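PDB 3F4L: putative oxidoreductase yhhX from Escherichia coli K-12, which probably works as a nucleotide-dependent oxidoreductase of the Gfo/Idh/MocA family, perhaps as an NADP-linked scyllo-inositol dehydrogenase. Local coordinates for residues 121-126 with 179-184; 125-130 with 299-304; 132-137 with 243-248; 140-145 with 287-292. All coordinates share one frame; numbering follows the deposited sequence.

Interaction 1 of 4, residues 121-126 with 179-184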
# COMPACT_ATOMS: atom_id res chain seq x y z
N PRO A 121 -0.50 4.62 -28.83
CA PRO A 121 -1.72 4.28 -28.09
C PRO A 121 -2.37 5.59 -27.63
O PRO A 121 -1.76 6.66 -27.72
CB PRO A 121 -1.19 3.46 -26.92
CG PRO A 121 0.13 4.11 -26.64
CD PRO A 121 0.70 4.30 -28.04
N TYR A 122 -3.61 5.51 -27.16
CA TYR A 122 -4.36 6.67 -26.68
C TYR A 122 -4.27 6.66 -25.15
O TYR A 122 -5.04 5.98 -24.49
CB TYR A 122 -5.83 6.53 -27.12
CG TYR A 122 -6.78 7.66 -26.72
CD1 TYR A 122 -6.52 8.98 -27.07
CD2 TYR A 122 -7.94 7.38 -26.02
CE1 TYR A 122 -7.42 10.00 -26.75
CE2 TYR A 122 -8.84 8.39 -25.69
CZ TYR A 122 -8.57 9.69 -26.05
OH TYR A 122 -9.46 10.68 -25.72
N GLN A 123 -3.31 7.40 -24.60
CA GLN A 123 -3.14 7.45 -23.15
C GLN A 123 -3.65 8.79 -22.65
O GLN A 123 -2.88 9.63 -22.18
CB GLN A 123 -1.66 7.27 -22.77
CG GLN A 123 -1.07 5.94 -23.23
CD GLN A 123 -1.77 4.73 -22.60
OE1 GLN A 123 -2.59 4.87 -21.70
NE2 GLN A 123 -1.42 3.54 -23.07
N ASN A 124 -4.96 8.98 -22.74
CA ASN A 124 -5.58 10.23 -22.33
C ASN A 124 -5.46 10.53 -20.83
O ASN A 124 -5.53 11.69 -20.43
CB ASN A 124 -7.06 10.24 -22.75
CG ASN A 124 -7.87 9.09 -22.14
OD1 ASN A 124 -7.49 7.93 -22.23
ND2 ASN A 124 -9.01 9.43 -21.54
N ARG A 125 -5.28 9.51 -20.00
CA ARG A 125 -5.19 9.76 -18.57
C ARG A 125 -3.89 10.45 -18.16
O ARG A 125 -3.64 10.71 -16.97
CB ARG A 125 -5.42 8.46 -17.77
CG ARG A 125 -6.76 7.79 -18.12
CD ARG A 125 -7.38 7.02 -16.95
NE ARG A 125 -8.00 7.94 -16.00
CZ ARG A 125 -9.30 8.02 -15.76
NH1 ARG A 125 -10.17 7.23 -16.38
NH2 ARG A 125 -9.74 8.93 -14.91
N ARG A 126 -3.06 10.76 -19.15
CA ARG A 126 -1.83 11.49 -18.87
C ARG A 126 -2.26 12.93 -18.69
O ARG A 126 -1.48 13.77 -18.26
CB ARG A 126 -0.86 11.37 -20.04
CG ARG A 126 -0.19 10.02 -20.10
CD ARG A 126 0.99 10.01 -21.06
NE ARG A 126 1.65 8.71 -21.06
CZ ARG A 126 2.86 8.50 -21.54
NH1 ARG A 126 3.55 9.50 -22.07
NH2 ARG A 126 3.40 7.29 -21.49
N THR A 179 -3.17 3.34 -15.30
CA THR A 179 -2.48 3.76 -14.11
C THR A 179 -0.98 3.49 -14.18
O THR A 179 -0.18 4.31 -13.74
CB THR A 179 -3.12 3.13 -12.86
OG1 THR A 179 -3.21 1.71 -13.02
CG2 THR A 179 -4.53 3.70 -12.67
N MSE A 180 -0.58 2.36 -14.77
CA MSE A 180 0.85 2.07 -14.88
C MSE A 180 1.50 2.99 -15.91
O MSE A 180 2.65 3.37 -15.76
CB MSE A 180 1.10 0.60 -15.28
CG MSE A 180 0.81 -0.41 -14.17
SE MSE A 180 1.90 -2.01 -14.39
CE MSE A 180 1.18 -2.61 -16.08
N ASP A 181 0.75 3.35 -16.95
CA ASP A 181 1.27 4.26 -17.97
C ASP A 181 1.64 5.61 -17.34
O ASP A 181 2.65 6.21 -17.69
CB ASP A 181 0.23 4.50 -19.06
CG ASP A 181 0.65 5.59 -20.03
OD1 ASP A 181 1.52 5.32 -20.89
OD2 ASP A 181 0.12 6.71 -19.92
N GLN A 182 0.82 6.08 -16.40
CA GLN A 182 1.11 7.35 -15.73
C GLN A 182 2.44 7.25 -14.98
O GLN A 182 3.26 8.16 -15.04
CB GLN A 182 -0.00 7.69 -14.73
CG GLN A 182 -1.35 7.98 -15.37
CD GLN A 182 -2.43 8.29 -14.35
OE1 GLN A 182 -2.52 7.64 -13.32
NE2 GLN A 182 -3.27 9.29 -14.65
N ILE A 183 2.65 6.14 -14.26
CA ILE A 183 3.88 5.97 -13.50
C ILE A 183 5.07 5.89 -14.46
O ILE A 183 6.12 6.50 -14.24
CB ILE A 183 3.84 4.68 -12.62
CG1 ILE A 183 2.74 4.81 -11.56
CG2 ILE A 183 5.19 4.46 -11.95
CD1 ILE A 183 2.81 6.12 -10.75
N ILE A 184 4.90 5.14 -15.54
CA ILE A 184 5.96 4.99 -16.52
C ILE A 184 6.31 6.34 -17.17
O ILE A 184 7.48 6.63 -17.40
CB ILE A 184 5.54 3.94 -17.60
CG1 ILE A 184 5.58 2.54 -16.96
CG2 ILE A 184 6.45 4.02 -18.80
CD1 ILE A 184 4.86 1.48 -17.75

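Interaction 2 of 4, residues 125-130 with 299-304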
# COMPACT_ATOMS: atom_id res chain seq x y z
N ARG A 125 -5.28 9.51 -20.00
CA ARG A 125 -5.19 9.76 -18.57
C ARG A 125 -3.89 10.45 -18.16
O ARG A 125 -3.64 10.71 -16.97
CB ARG A 125 -5.42 8.46 -17.77
CG ARG A 125 -6.76 7.79 -18.12
CD ARG A 125 -7.38 7.02 -16.95
NE ARG A 125 -8.00 7.94 -16.00
CZ ARG A 125 -9.30 8.02 -15.76
NH1 ARG A 125 -10.17 7.23 -16.38
NH2 ARG A 125 -9.74 8.93 -14.91
N ARG A 126 -3.06 10.76 -19.15
CA ARG A 126 -1.83 11.49 -18.87
C ARG A 126 -2.26 12.93 -18.69
O ARG A 126 -1.48 13.77 -18.26
CB ARG A 126 -0.86 11.37 -20.04
CG ARG A 126 -0.19 10.02 -20.10
CD ARG A 126 0.99 10.01 -21.06
NE ARG A 126 1.65 8.71 -21.06
CZ ARG A 126 2.86 8.50 -21.54
NH1 ARG A 126 3.55 9.50 -22.07
NH2 ARG A 126 3.40 7.29 -21.49
N PHE A 127 -3.52 13.20 -19.01
CA PHE A 127 -4.05 14.53 -18.87
C PHE A 127 -5.20 14.59 -17.86
O PHE A 127 -6.07 15.44 -17.96
CB PHE A 127 -4.48 15.08 -20.24
CG PHE A 127 -3.36 15.13 -21.23
CD1 PHE A 127 -2.26 15.96 -21.00
CD2 PHE A 127 -3.35 14.30 -22.34
CE1 PHE A 127 -1.17 15.95 -21.87
CE2 PHE A 127 -2.26 14.29 -23.22
CZ PHE A 127 -1.16 15.11 -22.98
N ASP A 128 -5.20 13.65 -16.91
CA ASP A 128 -6.19 13.64 -15.83
C ASP A 128 -5.73 14.72 -14.86
O ASP A 128 -4.53 14.82 -14.58
CB ASP A 128 -6.21 12.29 -15.10
CG ASP A 128 -7.31 11.37 -15.59
OD1 ASP A 128 -8.24 11.85 -16.29
OD2 ASP A 128 -7.26 10.16 -15.26
N SER A 129 -6.66 15.52 -14.34
CA SER A 129 -6.30 16.60 -13.42
C SER A 129 -5.60 16.11 -12.16
O SER A 129 -4.66 16.75 -11.70
CB SER A 129 -7.54 17.41 -13.03
OG SER A 129 -8.50 16.59 -12.41
N CYS A 130 -6.07 15.01 -11.59
CA CYS A 130 -5.46 14.44 -10.39
C CYS A 130 -3.98 14.11 -10.64
O CYS A 130 -3.09 14.51 -9.89
CB CYS A 130 -6.22 13.18 -9.96
SG CYS A 130 -6.72 12.09 -11.33
N GLY A 299 -8.30 16.08 -24.77
CA GLY A 299 -8.07 16.55 -26.12
C GLY A 299 -6.63 16.95 -26.36
O GLY A 299 -6.22 17.18 -27.50
N ARG A 300 -5.85 17.03 -25.29
CA ARG A 300 -4.45 17.40 -25.41
C ARG A 300 -3.69 16.32 -26.18
O ARG A 300 -2.59 16.57 -26.66
CB ARG A 300 -3.86 17.67 -24.02
CG ARG A 300 -4.27 19.06 -23.52
CD ARG A 300 -4.25 19.23 -22.01
NE ARG A 300 -2.92 19.09 -21.44
CZ ARG A 300 -2.64 19.31 -20.15
NH1 ARG A 300 -3.60 19.68 -19.32
NH2 ARG A 300 -1.39 19.15 -19.71
N VAL A 301 -4.29 15.14 -26.30
CA VAL A 301 -3.70 14.04 -27.05
C VAL A 301 -3.72 14.47 -28.51
O VAL A 301 -2.74 14.31 -29.24
CB VAL A 301 -4.53 12.73 -26.89
CG1 VAL A 301 -4.07 11.70 -27.93
CG2 VAL A 301 -4.37 12.16 -25.48
N TYR A 302 -4.84 15.02 -28.95
CA TYR A 302 -4.95 15.46 -30.33
C TYR A 302 -4.10 16.71 -30.58
O TYR A 302 -3.59 16.90 -31.69
CB TYR A 302 -6.41 15.70 -30.70
CG TYR A 302 -7.19 14.40 -30.86
CD1 TYR A 302 -7.83 13.80 -29.77
CD2 TYR A 302 -7.25 13.76 -32.10
CE1 TYR A 302 -8.50 12.58 -29.92
CE2 TYR A 302 -7.92 12.54 -32.25
CZ TYR A 302 -8.54 11.96 -31.16
OH TYR A 302 -9.18 10.76 -31.32
N ASP A 303 -3.93 17.54 -29.56
CA ASP A 303 -3.10 18.73 -29.75
C ASP A 303 -1.65 18.27 -29.94
O ASP A 303 -0.88 18.92 -30.63
CB ASP A 303 -3.20 19.69 -28.54
CG ASP A 303 -4.61 20.23 -28.34
OD1 ASP A 303 -5.29 20.49 -29.35
OD2 ASP A 303 -5.03 20.40 -27.18
N ALA A 304 -1.29 17.14 -29.32
CA ALA A 304 0.06 16.60 -29.46
C ALA A 304 0.24 15.97 -30.83
O ALA A 304 1.28 16.15 -31.48
CB ALA A 304 0.34 15.56 -28.37

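Interaction 3 of 4, residues 132-137 with 243-248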
# COMPACT_ATOMS: atom_id res chain seq x y z
N LEU A 132 -2.02 15.18 -13.15
CA LEU A 132 -1.23 16.37 -13.45
C LEU A 132 -0.85 17.16 -12.20
O LEU A 132 0.22 17.78 -12.15
CB LEU A 132 -1.97 17.29 -14.43
CG LEU A 132 -2.19 16.78 -15.86
CD1 LEU A 132 -3.03 17.79 -16.61
CD2 LEU A 132 -0.86 16.55 -16.56
N THR A 133 -1.72 17.16 -11.19
CA THR A 133 -1.42 17.87 -9.96
C THR A 133 -0.27 17.14 -9.24
O THR A 133 0.65 17.77 -8.74
CB THR A 133 -2.65 17.94 -9.00
OG1 THR A 133 -3.78 18.46 -9.70
CG2 THR A 133 -2.35 18.87 -7.82
N ALA A 134 -0.32 15.82 -9.21
CA ALA A 134 0.73 15.05 -8.56
C ALA A 134 2.05 15.26 -9.32
O ALA A 134 3.12 15.39 -8.70
CB ALA A 134 0.36 13.57 -8.55
N LYS A 135 1.98 15.30 -10.65
CA LYS A 135 3.15 15.51 -11.49
C LYS A 135 3.75 16.88 -11.16
O LYS A 135 4.97 17.02 -11.00
CB LYS A 135 2.75 15.44 -12.98
CG LYS A 135 3.91 15.56 -13.98
CD LYS A 135 3.45 15.25 -15.41
CE LYS A 135 4.53 15.54 -16.46
NZ LYS A 135 4.92 16.98 -16.45
N LYS A 136 2.90 17.90 -11.05
CA LYS A 136 3.38 19.23 -10.73
C LYS A 136 4.09 19.21 -9.38
O LYS A 136 5.18 19.76 -9.23
CB LYS A 136 2.22 20.23 -10.72
CG LYS A 136 2.63 21.67 -10.42
CD LYS A 136 1.42 22.59 -10.42
CE LYS A 136 1.74 23.96 -9.83
NZ LYS A 136 2.03 23.88 -8.35
N ALA A 137 3.46 18.56 -8.40
CA ALA A 137 4.04 18.46 -7.07
C ALA A 137 5.41 17.77 -7.16
O ALA A 137 6.40 18.26 -6.62
CB ALA A 137 3.12 17.68 -6.13
N GLY A 243 9.07 16.02 2.24
CA GLY A 243 7.64 16.22 2.45
C GLY A 243 6.71 15.24 1.75
O GLY A 243 7.15 14.24 1.19
N SER A 244 5.42 15.55 1.78
CA SER A 244 4.41 14.70 1.17
C SER A 244 3.36 15.50 0.41
O SER A 244 3.17 16.69 0.64
CB SER A 244 3.70 13.87 2.26
OG SER A 244 4.61 13.16 3.07
N PHE A 245 2.68 14.80 -0.49
CA PHE A 245 1.59 15.35 -1.29
C PHE A 245 0.48 14.31 -1.24
O PHE A 245 0.74 13.11 -1.38
CB PHE A 245 2.03 15.53 -2.75
CG PHE A 245 0.88 15.73 -3.72
CD1 PHE A 245 0.39 17.00 -4.00
CD2 PHE A 245 0.29 14.64 -4.35
CE1 PHE A 245 -0.66 17.18 -4.91
CE2 PHE A 245 -0.76 14.80 -5.25
CZ PHE A 245 -1.24 16.08 -5.54
N ILE A 246 -0.75 14.77 -1.03
CA ILE A 246 -1.91 13.90 -0.96
C ILE A 246 -3.02 14.51 -1.81
O ILE A 246 -3.24 15.73 -1.79
CB ILE A 246 -2.41 13.74 0.49
CG1 ILE A 246 -1.28 13.21 1.39
CG2 ILE A 246 -3.56 12.76 0.54
CD1 ILE A 246 -0.79 11.83 1.01
N LYS A 247 -3.72 13.68 -2.56
CA LYS A 247 -4.80 14.15 -3.41
C LYS A 247 -5.97 13.19 -3.39
O LYS A 247 -5.84 12.03 -3.80
CB LYS A 247 -4.28 14.32 -4.86
CG LYS A 247 -5.33 14.68 -5.93
CD LYS A 247 -5.88 16.08 -5.73
CE LYS A 247 -6.75 16.53 -6.91
NZ LYS A 247 -7.94 15.66 -7.16
N TYR A 248 -7.10 13.65 -2.86
CA TYR A 248 -8.30 12.83 -2.87
C TYR A 248 -9.09 13.29 -4.08
O TYR A 248 -9.05 14.46 -4.44
CB TYR A 248 -9.16 13.06 -1.63
CG TYR A 248 -8.65 12.41 -0.38
CD1 TYR A 248 -7.62 12.98 0.36
CD2 TYR A 248 -9.19 11.20 0.07
CE1 TYR A 248 -7.15 12.37 1.52
CE2 TYR A 248 -8.72 10.58 1.22
CZ TYR A 248 -7.70 11.18 1.94
OH TYR A 248 -7.22 10.58 3.08

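Interaction 4 of 4, residues 140-145 with 287-292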
# COMPACT_ATOMS: atom_id res chain seq x y z
N SER A 140 7.98 19.97 -8.69
CA SER A 140 8.24 21.24 -8.00
C SER A 140 9.56 21.24 -7.23
O SER A 140 10.16 22.30 -7.01
CB SER A 140 7.11 21.59 -7.03
OG SER A 140 7.16 20.77 -5.88
N GLY A 141 10.00 20.06 -6.81
CA GLY A 141 11.23 19.96 -6.04
C GLY A 141 11.01 20.15 -4.55
O GLY A 141 11.91 19.91 -3.74
N LYS A 142 9.80 20.56 -4.18
CA LYS A 142 9.45 20.80 -2.77
C LYS A 142 9.47 19.55 -1.88
O LYS A 142 9.71 19.66 -0.67
CB LYS A 142 8.06 21.43 -2.68
CG LYS A 142 7.95 22.79 -3.33
CD LYS A 142 6.50 23.20 -3.49
CE LYS A 142 6.40 24.56 -4.15
NZ LYS A 142 4.99 24.94 -4.36
N LEU A 143 9.22 18.39 -2.46
CA LEU A 143 9.19 17.13 -1.71
C LEU A 143 10.58 16.52 -1.57
O LEU A 143 10.78 15.59 -0.78
CB LEU A 143 8.27 16.13 -2.40
CG LEU A 143 6.77 16.46 -2.54
CD1 LEU A 143 6.58 17.85 -3.11
CD2 LEU A 143 6.12 15.43 -3.45
N GLY A 144 11.53 17.03 -2.35
CA GLY A 144 12.88 16.50 -2.29
C GLY A 144 12.91 15.16 -3.00
O GLY A 144 12.00 14.83 -3.75
N GLU A 145 13.95 14.36 -2.75
CA GLU A 145 14.05 13.06 -3.40
C GLU A 145 12.80 12.20 -3.16
O GLU A 145 12.44 11.91 -2.02
CB GLU A 145 15.29 12.31 -2.91
CG GLU A 145 15.59 11.07 -3.74
CD GLU A 145 16.62 10.18 -3.10
OE1 GLU A 145 17.68 10.70 -2.69
OE2 GLU A 145 16.37 8.95 -3.01
N VAL A 287 5.99 23.86 5.81
CA VAL A 287 5.05 24.65 5.02
C VAL A 287 3.88 23.80 4.52
O VAL A 287 4.05 22.67 4.08
CB VAL A 287 5.76 25.30 3.81
CG1 VAL A 287 4.76 25.96 2.89
CG2 VAL A 287 6.76 26.32 4.29
N ARG A 288 2.69 24.38 4.60
CA ARG A 288 1.48 23.71 4.16
C ARG A 288 0.96 24.45 2.92
O ARG A 288 0.89 25.69 2.91
CB ARG A 288 0.46 23.75 5.29
CG ARG A 288 -0.53 22.61 5.30
CD ARG A 288 -0.43 21.83 6.61
NE ARG A 288 -1.51 20.85 6.72
CZ ARG A 288 -1.73 19.87 5.85
NH1 ARG A 288 -0.95 19.74 4.78
NH2 ARG A 288 -2.73 19.03 6.03
N GLU A 289 0.61 23.70 1.89
CA GLU A 289 0.10 24.27 0.64
C GLU A 289 -1.11 23.49 0.14
O GLU A 289 -1.11 22.26 0.19
CB GLU A 289 1.16 24.20 -0.45
CG GLU A 289 1.76 25.51 -0.90
CD GLU A 289 2.40 25.39 -2.27
OE1 GLU A 289 1.71 25.66 -3.28
OE2 GLU A 289 3.60 25.02 -2.35
N GLU A 290 -2.13 24.19 -0.34
CA GLU A 290 -3.29 23.53 -0.91
C GLU A 290 -3.24 23.93 -2.37
O GLU A 290 -3.30 25.12 -2.69
CB GLU A 290 -4.60 23.99 -0.27
CG GLU A 290 -4.88 23.33 1.08
CD GLU A 290 -6.36 23.32 1.44
OE1 GLU A 290 -7.00 24.39 1.35
OE2 GLU A 290 -6.88 22.24 1.82
N MSE A 291 -3.08 22.94 -3.24
CA MSE A 291 -2.98 23.16 -4.68
C MSE A 291 -4.32 22.96 -5.38
O MSE A 291 -5.01 21.96 -5.16
CB MSE A 291 -1.98 22.18 -5.30
CG MSE A 291 -0.55 22.31 -4.83
SE MSE A 291 0.44 20.67 -5.20
CE MSE A 291 0.66 20.86 -7.12
N LYS A 292 -4.68 23.91 -6.24
CA LYS A 292 -5.91 23.79 -7.00
C LYS A 292 -5.59 22.80 -8.12
O LYS A 292 -4.56 22.91 -8.77
CB LYS A 292 -6.32 25.15 -7.56
CG LYS A 292 -7.70 25.17 -8.20
CD LYS A 292 -8.28 26.58 -8.23
CE LYS A 292 -7.38 27.54 -9.00
NZ LYS A 292 -7.24 27.13 -10.43

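Interaction 1 of 4, residues 121-126 with 179-184
The short 3-10 turn at 124-126 runs beside helix 171-187 closely enough that the CA atoms of Arg126 and Gln182 are 6.0 Å apart. Asp181, its CG anti to the backbone N (chi1 172°), holds its carboxylate out from the helix to Arg126, which grips it side-on: NE reaches OD2 at 2.8 Å and NH2 of Arg126 reaches OD1 of Asp181 at 2.8 Å. Both oxygens are met on their syn sides, by donors somewhat out of the carboxylate plane, and the NE bond, at 172°, is almost straight. In the Gfo/Idh/MocA fold this segment leads from the last strand of the Rossmann sheet to the first helix of the C-terminal alpha/beta domain, so the salt bridge ties the interdomain connection to a helix of the second domain. A second acid, Glu321, shares NH2 of Arg126, probably balancing the buried guanidinium. The amide of Gln123 stacks against the Asp181 carboxylate, the planes 20° apart and CD of Gln123 3.6 Å from CG of Asp181. From the next residue of the helix, NE2 of Gln182 donates to Arg125 O at 2.7 Å, approaching from above the carbonyl plane; the Arg125 guanidinium turns to Asp128.

Interaction 2 of 4, residues 125-130 with 299-304
Phe127 and Arg300 are brought face to chain by two torsions: Phe127 places CG beside its backbone N (chi1 -59°), swinging the ring toward helix 300-311, and Arg300 bends at chi3 (64°) so that NE comes down outside the rim, beside CD1 of Phe127. The result is a CH-pi contact at the first turn of that helix, joining it to the connection that leads into helix 129-140 of the C-terminal alpha/beta domain. CB of Arg300 sits 3.6 Å from the centroid of the Phe127 ring and only 1° from the ring normal, squarely over the centre. Further out, NE of Arg300 comes within 3.2 Å of CD1 of Phe127, and the guanidinium plane is inclined to the ring, lying neither flat on it nor upright. CB caps the ring centre, while the guanidinium presents its own face to the rim at CD1. An alanine in place of Phe127 would probably leave CB of Arg300 without the ring beneath it, and its guanidinium freer to turn. The ring edge is met in its plane by Val301, whose CG2, lying beside the Val301 backbone N, stands 3.8 Å from Phe127 CE2.

Interaction 3 of 4, residues 132-137 with 243-248
The Phe245 ring is touched along its edge by the methyl of Thr133, which lies near the ring plane with CG2 3.8 Å from CE1, while Ala134 and Ala137 come in at a slant. This is helix-on-sheet packing of the alpha/beta kind: helix 129-140 runs over one face of the large mixed sheet of the C-terminal domain, nearly antiparallel to strand 243-247 (171° between the local axes, which approach to 9.4 Å). The three helix residues, spaced as i, i+1 and i+4, form a shallow seat of small side chains. CB of Ala137 reaches CD1 of Phe245 at 3.5 Å; from the same side of the ring plane, at the opposite rim, CB of Ala134 meets CE2 at 3.7 Å. Phe245 CG is anti to the backbone N (chi1 164°), and this throws the ring out from the strand into the seat. Met291, from strand 286-291, and Val238, from strand 236-240, also pack on the phenyl group. A serine at Phe245 would probably open a gap between helix and sheet and leave the two alanine methyls without the ring they pack on. Thr133 turns its hydroxyl to Ser129 O and the backbone N of Glu294, so its methyl is the part given to the ring. Residues alternate along the strand: Ile246 packs instead on Ile231 of the second subunit. Lys247, on the helix side again, folds back so that, besides Gly249 O and Ser273 OG, NZ donates to Tyr248 O at 3.2 Å, from above the carbonyl plane.

Interaction 4 of 4, residues 140-145 with 287-292
Lys142 reaches Glu289 with a fully extended chain. CB leaves the backbone toward strand 286-291, with CG beside the backbone N (chi1 -63°), and from there the chain runs straight. CD is the first atom to meet the acid, 3.6 Å from OE2 of Glu289; CE of Lys142 follows at 3.4 Å from the same oxygen. At the tip, NZ of Lys142 forms a salt bridge with OE2 of Glu289, modelled at 2.4 Å, a doubtfully short separation. The other oxygen is further off, with OE1 of Glu289 3.5 Å from NZ, so the ammonium engages one carboxylate atom rather than straddling both. The two side chains meet at about a right angle. Lys142 is presented by a type I beta turn from Gly141 to Gly144, closed by Gly144 N to Gly141 O at 3.2 Å. An ST turn overlaps its start: Ser140 OG accepts from Lys142 N at 3.1 Å. The turn joins helix 129-140 to strand 146-152 and is backbone hydrogen-bonded at Leu143 to Lys242, while Glu289 lies on the outermost strand within this chain, bonded to 275-280, so the bridge spans the surface between the loop that follows helix 129-140 and the edge strand of the sheet.

How the interactions relate
The four contacts trace one path from the domain junction to the edge of the C-terminal sheet. Interactions 1 and 2 share Arg125 and Arg126, their centres about 10 Å apart; Val301 also packs on Tyr122, CG1 to CD1 at 3.8 Å. Interaction 2 passes to interaction 3 along helix 129-140, over about 17 Å between centres, where Leu132 CD1 lies 3.3 Å from Arg300 NH1. Interactions 3 and 4 are about 8 Å apart by centre and touch through Met291 of segment 287-292, whose SE is 3.7 Å from Phe245 CE1. Interaction 1 begins at the last strand of the Rossmann domain, which probably binds the nucleotide; interaction 4 lies about 23 Å away, centre to centre.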